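Local coordinates for odorant binding protein (AGAP010409-PA) (PDB 3L4A), which probably binds and carries small odorant molecules, as a secreted, all-helical, disulfide-linked member of the PBP/GOBP family of insect odorant-binding proteins, at residues P36-H39 with C40-C44; E91-D95 with L96-A100; Q105-R108 with E109-M113. All coordinates share one frame; numbering follows the deposited sequence. Where two conformers were deposited one is given.

Contacts 1, 2 and 3 follow one another along the chain, all in the helical fold of an insect odorant-binding protein. Contact 1 is the first two and a half turns of helix 36-48, contact 2 the capped start of helix 96-105, and contact 3 the turn after that helix with the start of helix 108-117. Contacts 1 and 2 have centres about 11 Å apart and touch through the Cys40-Cys97 disulfide and through Arg43 on Leu96 and Ala100. Contact 3 stands apart, its centre about 17 Å from contact 1 and 19 Å from contact 2. With Cys44-Cys11 and Cys106-Cys84, the six cysteines pair first-third, second-fifth and fourth-sixth, the pattern known for this family.

Contact 1: residues P36-H39 with C40-C44; sequences PVTH and CFVRC
With CG2 of Thr38 anti to the backbone N (chi1 -61° for OG1) and CG2 of Val42 held beside its own backbone N, the two methyls come within 4.1 Å of each other, Thr38 CG2 to Val42 CG2, one helical turn apart. The side chains cross at a slant, and Val42 CG2 also leans on the carbonyl one turn back, 3.3 Å from Thr38 O. That same oxygen accepts the amide of Val42, with Val42 N 2.8 Å from Thr38 O and the N-H nearly straight at 169°. The bonds that start one residue earlier and one later follow the same pattern: Phe41 N lies 2.9 Å from Val37 O, and Arg43 N 3.1 Å from His39 O. Pro36 opens the helix, where no N-H is needed, and its carbonyl accepts from Cys40 N at a longer 3.3 Å, Cys40 N to Pro36 O. Its ring nitrogen lies over one face of the His39 imidazole, offset toward the rim. Cys40 SG, 3.8 Å from Pro36 O, bonds to Cys97 of helix 96-105; Cys44, one turn on, bonds to Cys11 of helix 5-14. Two cysteines four residues apart on one helix, each tied to a different helix, are a hallmark of the insect odorant-binding protein fold. The amides of Cys40 to Cys44 are thus satisfied by main-chain bonds; the disulfides and the Arg43-Asp54 salt bridge fasten the helix to its surroundings, while Thr38 OG1, bonded to Asp35 and Tyr27, and His39 NE2, bonded to Asp34, hold its approach.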
loop_
_atom_site.group_PDB
_atom_site.type_symbol
_atom_site.label_atom_id
_atom_site.label_comp_id
_atom_site.label_asym_id
_atom_site.label_seq_id
_atom_site.Cartn_x
_atom_site.Cartn_y
_atom_site.Cartn_z
ATOM N N PRO A 36 1.052 14.055 -4.767
ATOM C CA PRO A 36 2.115 13.360 -5.506
ATOM C C PRO A 36 3.253 12.819 -4.638
ATOM O O PRO A 36 3.784 11.751 -4.936
ATOM C CB PRO A 36 2.641 14.436 -6.458
ATOM C CG PRO A 36 1.492 15.364 -6.641
ATOM C CD PRO A 36 0.778 15.391 -5.325
ATOM N N VAL A 37 3.636 13.549 -3.596
ATOM C CA VAL A 37 4.697 13.085 -2.706
ATOM C C VAL A 37 4.247 11.830 -1.982
ATOM O O VAL A 37 4.946 10.811 -1.976
ATOM C CB VAL A 37 5.087 14.165 -1.680
ATOM C CG1 VAL A 37 6.124 13.624 -0.703
ATOM C CG2 VAL A 37 5.630 15.386 -2.402
ATOM N N THR A 38 3.066 11.897 -1.381
ATOM C CA THR A 38 2.509 10.740 -0.686
ATOM C C THR A 38 2.311 9.548 -1.626
ATOM O O THR A 38 2.487 8.400 -1.212
ATOM C CB THR A 38 1.198 11.089 0.024
ATOM O OG1 THR A 38 1.459 12.107 1.000
ATOM C CG2 THR A 38 0.637 9.876 0.738
ATOM N N HIS A 39 1.940 9.803 -2.874
ATOM C CA HIS A 39 1.820 8.697 -3.825
ATOM C C HIS A 39 3.124 7.922 -3.878
ATOM O O HIS A 39 3.144 6.694 -3.778
ATOM C CB HIS A 39 1.495 9.184 -5.236
ATOM C CG HIS A 39 0.154 9.829 -5.368
ATOM N ND1 HIS A 39 -0.215 10.531 -6.496
ATOM C CD2 HIS A 39 -0.901 9.895 -4.522
ATOM C CE1 HIS A 39 -1.444 10.993 -6.342
ATOM N NE2 HIS A 39 -1.884 10.622 -5.154
ATOM N N CYS A 40 4.224 8.640 -4.061
ATOM C CA CYS A 40 5.524 7.996 -4.146
ATOM C C CYS A 40 5.963 7.393 -2.819
ATOM O O CYS A 40 6.613 6.349 -2.796
ATOM C CB CYS A 40 6.583 8.959 -4.689
ATOM S SG CYS A 40 6.363 9.378 -6.437
ATOM N N PHE A 41 5.593 8.032 -1.715
ATOM C CA PHE A 41 5.895 7.495 -0.398
ATOM C C PHE A 41 5.210 6.138 -0.191
ATOM O O PHE A 41 5.832 5.183 0.277
ATOM C CB PHE A 41 5.486 8.482 0.699
ATOM C CG PHE A 41 5.847 8.023 2.082
ATOM C CD1 PHE A 41 7.146 8.160 2.550
ATOM C CD2 PHE A 41 4.900 7.438 2.906
ATOM C CE1 PHE A 41 7.491 7.742 3.818
ATOM C CE2 PHE A 41 5.237 7.008 4.179
ATOM C CZ PHE A 41 6.539 7.158 4.635
ATOM N N VAL A 42 3.926 6.064 -0.535
ATOM C CA VAL A 42 3.175 4.825 -0.405
ATOM C C VAL A 42 3.771 3.733 -1.294
ATOM O O VAL A 42 3.929 2.587 -0.867
ATOM C CB VAL A 42 1.698 5.063 -0.720
ATOM C CG1 VAL A 42 0.985 3.734 -0.967
ATOM C CG2 VAL A 42 1.065 5.852 0.422
ATOM N N ARG A 43 4.141 4.086 -2.517
ATOM C CA ARG A 43 4.845 3.136 -3.375
ATOM C C ARG A 43 6.109 2.614 -2.686
ATOM O O ARG A 43 6.365 1.415 -2.664
ATOM C CB ARG A 43 5.209 3.767 -4.713
ATOM C CG ARG A 43 6.089 2.879 -5.580
ATOM C CD ARG A 43 6.266 3.474 -6.957
ATOM N NE ARG A 43 7.181 2.687 -7.781
ATOM C CZ ARG A 43 8.496 2.875 -7.817
ATOM N NH1 ARG A 43 9.052 3.839 -7.090
ATOM N NH2 ARG A 43 9.252 2.112 -8.592
ATOM N N CYS A 44 6.907 3.520 -2.133
ATOM C CA CYS A 44 8.161 3.147 -1.497
ATOM C C CYS A 44 7.936 2.174 -0.344
ATOM O O CYS A 44 8.627 1.167 -0.229
ATOM C CB CYS A 44 8.886 4.403 -1.007
ATOM S SG CYS A 44 10.491 4.073 -0.244
#

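Contact 2: residues E91-D95 with L96-A100; sequences ETIED and LCERA
Residues 91-95 leave a short 3-10 turn, become extended at Ile93 and Asp95, and run into helix 96-105, so that Ile93 faces Arg99 with their CA atoms 5.5 Å apart. Arg99 turns back along this approach, its chain bent at chi3 (-64°), and grips one carbonyl side-on: NE lies 3.1 Å and NH2 2.9 Å from Ile93 O, which sits in the guanidinium plane. Leu96 CD2 rests against one face of that guanidinium, offset toward its rim, and NH1 makes a weak bond to Asp54 O. Closer to the backbone, Ile93 CG2 packs 3.9 Å from Arg99 CB and reaches the carboxylate carbon of Glu98. Asp95 is the N-cap of the helix. Its CG is anti to the backbone N, which swings OD2 over the first turn, where it takes Glu98 N at 2.9 Å and 166°, on its anti side but tilted out of the carboxylate plane; the bond from Cys97 N, equally short, is weak because bent to 121°. The carbonyl of the same residue accepts Arg99 N, starting the helical series. One water accepts from Asp95 N and donates to Glu98 OE2; in one of the two conformers of Glu94, its OE1 joins this water too.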
loop_
_atom_site.group_PDB
_atom_site.type_symbol
_atom_site.label_atom_id
_atom_site.label_comp_id
_atom_site.label_asym_id
_atom_site.label_seq_id
_atom_site.Cartn_x
_atom_site.Cartn_y
_atom_site.Cartn_z
ATOM N N GLU A 91 -2.615 -1.152 -15.013
ATOM C CA GLU A 91 -1.642 -1.208 -16.104
ATOM C C GLU A 91 -1.727 0.016 -17.010
ATOM O O GLU A 91 -0.791 0.309 -17.755
ATOM C CB GLU A 91 -1.835 -2.470 -16.949
ATOM C CG GLU A 91 -2.849 -3.439 -16.392
ATOM C CD GLU A 91 -4.266 -2.944 -16.584
ATOM O OE1 GLU A 91 -4.623 -2.592 -17.728
ATOM O OE2 GLU A 91 -5.015 -2.903 -15.593
ATOM N N THR A 92 -2.850 0.728 -16.951
ATOM C CA THR A 92 -3.033 1.913 -17.783
ATOM C C THR A 92 -2.591 3.193 -17.085
ATOM O O THR A 92 -2.610 4.270 -17.677
ATOM C CB THR A 92 -4.500 2.108 -18.233
ATOM O OG1 THR A 92 -5.293 2.534 -17.121
ATOM C CG2 THR A 92 -5.067 0.826 -18.821
ATOM N N ILE A 93 -2.210 3.080 -15.820
ATOM C CA ILE A 93 -1.740 4.235 -15.073
ATOM C C ILE A 93 -0.239 4.351 -15.290
ATOM O O ILE A 93 0.536 3.517 -14.821
ATOM C CB ILE A 93 -2.085 4.116 -13.580
ATOM C CG1 ILE A 93 -3.599 4.021 -13.403
ATOM C CG2 ILE A 93 -1.568 5.329 -12.821
ATOM C CD1 ILE A 93 -4.036 3.826 -11.964
ATOM N N GLU A 94 0.162 5.390 -16.020
ATOM C CA GLU A 94 1.546 5.548 -16.453
ATOM C C GLU A 94 2.481 5.908 -15.303
ATOM O O GLU A 94 3.607 5.425 -15.230
ATOM C CB GLU A 94 1.641 6.615 -17.546
ATOM C CG GLU A 94 0.552 6.536 -18.605
ATOM C CD GLU A 94 -0.644 7.420 -18.293
ATOM O OE1 GLU A 94 -1.229 7.285 -17.196
ATOM O OE2 GLU A 94 -1.003 8.250 -19.156
ATOM N N ASP A 95 2.003 6.765 -14.409
ATOM C CA ASP A 95 2.800 7.191 -13.264
ATOM C C ASP A 95 2.862 6.069 -12.225
ATOM O O ASP A 95 1.834 5.682 -11.672
ATOM C CB ASP A 95 2.191 8.453 -12.653
ATOM C CG ASP A 95 3.073 9.071 -11.593
ATOM O OD1 ASP A 95 3.563 10.195 -11.809
ATOM O OD2 ASP A 95 3.290 8.435 -10.549
ATOM N N LEU A 96 4.062 5.552 -11.972
ATOM C CA LEU A 96 4.245 4.416 -11.059
ATOM C C LEU A 96 3.806 4.708 -9.629
ATOM O O LEU A 96 3.327 3.826 -8.921
ATOM C CB LEU A 96 5.705 3.959 -11.043
ATOM C CG LEU A 96 6.256 3.306 -12.306
ATOM C CD1 LEU A 96 7.621 2.710 -12.011
ATOM C CD2 LEU A 96 5.301 2.237 -12.817
ATOM N N CYS A 97 3.994 5.944 -9.190
ATOM C CA CYS A 97 3.569 6.304 -7.848
ATOM C C CYS A 97 2.054 6.382 -7.779
ATOM O O CYS A 97 1.444 5.885 -6.833
ATOM C CB CYS A 97 4.167 7.642 -7.439
ATOM S SG CYS A 97 5.960 7.626 -7.382
ATOM N N GLU A 98 1.443 7.018 -8.771
ATOM C CA GLU A 98 -0.012 7.100 -8.801
ATOM C C GLU A 98 -0.625 5.694 -8.854
ATOM O O GLU A 98 -1.644 5.420 -8.212
ATOM C CB GLU A 98 -0.481 7.941 -9.994
ATOM C CG GLU A 98 -1.987 8.150 -10.042
ATOM C CD GLU A 98 -2.424 8.869 -11.301
ATOM O OE1 GLU A 98 -3.604 8.731 -11.686
ATOM O OE2 GLU A 98 -1.580 9.560 -11.908
ATOM N N ARG A 99 0.004 4.806 -9.619
ATOM C CA ARG A 99 -0.460 3.430 -9.735
ATOM C C ARG A 99 -0.457 2.716 -8.381
ATOM O O ARG A 99 -1.445 2.069 -8.011
ATOM C CB ARG A 99 0.387 2.661 -10.750
ATOM C CG ARG A 99 -0.139 1.272 -11.062
ATOM C CD ARG A 99 0.887 0.453 -11.814
ATOM N NE ARG A 99 1.169 1.040 -13.118
ATOM C CZ ARG A 99 2.162 0.651 -13.907
ATOM N NH1 ARG A 99 2.972 -0.326 -13.520
ATOM N NH2 ARG A 99 2.347 1.245 -15.079
ATOM N N ALA A 100 0.650 2.823 -7.647
ATOM C CA ALA A 100 0.746 2.174 -6.346
ATOM C C ALA A 100 -0.278 2.752 -5.383
ATOM O O ALA A 100 -0.916 2.020 -4.632
ATOM C CB ALA A 100 2.160 2.313 -5.767
HETATM O O HOH W 1 -0.419 8.432 -14.673
#

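Contact 3: residues Q105-R108 with E109-M113; sequences QCLR and EDYEM
Residues 105-108 form a type I turn, closed by a bond from Arg108 N to Gln105 O, and pass straight into helix 108-117 with Leu107 at its N-cap position. The first helical bonds follow: Tyr111 N is 3.1 Å from Leu107 O and Glu112 N 2.9 Å from Arg108 O. Along one side Arg108 and Glu112 make a salt bridge one turn apart. The arginine chain is extended with CG anti to the backbone N (chi1 170°), bringing NE 3.0 Å from Glu112 OE2 at 171°. The oxygen lies in the guanidinium plane, yet the donor arrives from above the carboxylate plane, the two planes being 58° apart. A water bridges the other ends, accepting from Arg108 NH2 and donating to Glu112 OE1. On another side Leu107 packs on Tyr111 through its CB, which meets the ring edge 3.9 Å from Tyr111 CD2; the Tyr111 hydroxyl is hydrogen-bonded to Asn63 and Asn66. Cys106, buried in the turn, is joined to Cys84 of helix 75-87. This tight turn between consecutive helices, pinned by a disulfide to a third, is characteristic of the disulfide-braced helical fold of insect odorant-binding proteins.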
loop_
_atom_site.group_PDB
_atom_site.type_symbol
_atom_site.label_atom_id
_atom_site.label_comp_id
_atom_site.label_asym_id
_atom_site.label_seq_id
_atom_site.Cartn_x
_atom_site.Cartn_y
_atom_site.Cartn_z
ATOM N N GLN A 105 -5.488 2.020 -2.374
ATOM C CA GLN A 105 -6.817 2.488 -2.001
ATOM C C GLN A 105 -7.812 1.331 -1.848
ATOM O O GLN A 105 -8.760 1.421 -1.065
ATOM C CB GLN A 105 -7.341 3.523 -2.997
ATOM C CG GLN A 105 -6.637 4.873 -2.910
ATOM C CD GLN A 105 -7.184 5.862 -3.905
ATOM O OE1 GLN A 105 -7.357 7.040 -3.592
ATOM N NE2 GLN A 105 -7.474 5.388 -5.111
ATOM N N CYS A 106 -7.594 0.245 -2.580
ATOM C CA CYS A 106 -8.465 -0.923 -2.445
ATOM C C CYS A 106 -8.444 -1.485 -1.034
ATOM O O CYS A 106 -9.445 -2.027 -0.566
ATOM C CB CYS A 106 -8.058 -2.013 -3.428
ATOM S SG CYS A 106 -8.645 -1.688 -5.098
ATOM N N LEU A 107 -7.315 -1.334 -0.350
ATOM C CA LEU A 107 -7.145 -1.934 0.975
ATOM C C LEU A 107 -7.361 -0.932 2.110
ATOM O O LEU A 107 -7.131 -1.253 3.275
ATOM C CB LEU A 107 -5.790 -2.644 1.094
ATOM C CG LEU A 107 -5.688 -4.008 0.390
ATOM C CD1 LEU A 107 -5.482 -3.849 -1.105
ATOM C CD2 LEU A 107 -4.571 -4.852 0.985
ATOM N N ARG A 108 -7.808 0.276 1.776
ATOM C CA ARG A 108 -7.979 1.321 2.787
ATOM C C ARG A 108 -8.899 0.881 3.925
ATOM O O ARG A 108 -8.535 0.998 5.096
ATOM C CB ARG A 108 -8.500 2.614 2.146
ATOM C CG ARG A 108 -8.942 3.672 3.161
ATOM C CD ARG A 108 -9.398 4.956 2.474
ATOM N NE ARG A 108 -9.885 5.938 3.442
ATOM C CZ ARG A 108 -10.723 6.927 3.144
ATOM N NH1 ARG A 108 -11.170 7.066 1.903
ATOM N NH2 ARG A 108 -11.116 7.777 4.086
ATOM N N GLU A 109 -10.083 0.391 3.584
ATOM C CA GLU A 109 -11.057 -0.004 4.599
ATOM C C GLU A 109 -10.489 -1.080 5.528
ATOM O O GLU A 109 -10.741 -1.061 6.728
ATOM C CB GLU A 109 -12.368 -0.479 3.959
ATOM C CG GLU A 109 -13.191 0.618 3.295
ATOM C CD GLU A 109 -12.803 0.860 1.847
ATOM O OE1 GLU A 109 -13.542 1.599 1.155
ATOM O OE2 GLU A 109 -11.770 0.310 1.399
ATOM N N ASP A 110 -9.721 -2.014 4.971
ATOM C CA ASP A 110 -9.142 -3.090 5.764
ATOM C C ASP A 110 -8.122 -2.563 6.765
ATOM O O ASP A 110 -8.118 -2.958 7.935
ATOM C CB ASP A 110 -8.481 -4.121 4.848
ATOM C CG ASP A 110 -9.423 -4.643 3.792
ATOM O OD1 ASP A 110 -9.943 -5.760 3.965
ATOM O OD2 ASP A 110 -9.660 -3.925 2.799
ATOM N N TYR A 111 -7.248 -1.681 6.303
ATOM C CA TYR A 111 -6.208 -1.153 7.166
ATOM C C TYR A 111 -6.813 -0.277 8.247
ATOM O O TYR A 111 -6.390 -0.326 9.403
ATOM C CB TYR A 111 -5.144 -0.405 6.353
ATOM C CG TYR A 111 -4.064 -1.331 5.836
ATOM C CD1 TYR A 111 -3.038 -1.749 6.668
ATOM C CD2 TYR A 111 -4.084 -1.808 4.531
ATOM C CE1 TYR A 111 -2.052 -2.605 6.224
ATOM C CE2 TYR A 111 -3.097 -2.671 4.066
ATOM C CZ TYR A 111 -2.085 -3.068 4.921
ATOM O OH TYR A 111 -1.087 -3.917 4.489
ATOM N N GLU A 112 -7.830 0.494 7.883
ATOM C CA GLU A 112 -8.469 1.369 8.862
ATOM C C GLU A 112 -9.196 0.555 9.929
ATOM O O GLU A 112 -9.152 0.899 11.107
ATOM C CB GLU A 112 -9.377 2.407 8.189
ATOM C CG GLU A 112 -8.584 3.352 7.297
ATOM C CD GLU A 112 -9.284 4.671 7.027
ATOM O OE1 GLU A 112 -10.326 4.944 7.660
ATOM O OE2 GLU A 112 -8.780 5.439 6.179
ATOM N N MET A 113 -9.834 -0.540 9.537
ATOM C CA MET A 113 -10.507 -1.373 10.524
ATOM C C MET A 113 -9.487 -1.984 11.477
ATOM O O MET A 113 -9.695 -2.022 12.689
ATOM C CB MET A 113 -11.322 -2.474 9.856
ATOM C CG MET A 113 -12.226 -3.197 10.831
ATOM S SD MET A 113 -13.340 -4.346 10.020
ATOM C CE MET A 113 -12.219 -5.685 9.627
HETATM O O HOH W 2 -11.440 0.638 -1.212
HETATM O O HOH W 3 -11.546 7.289 6.802
#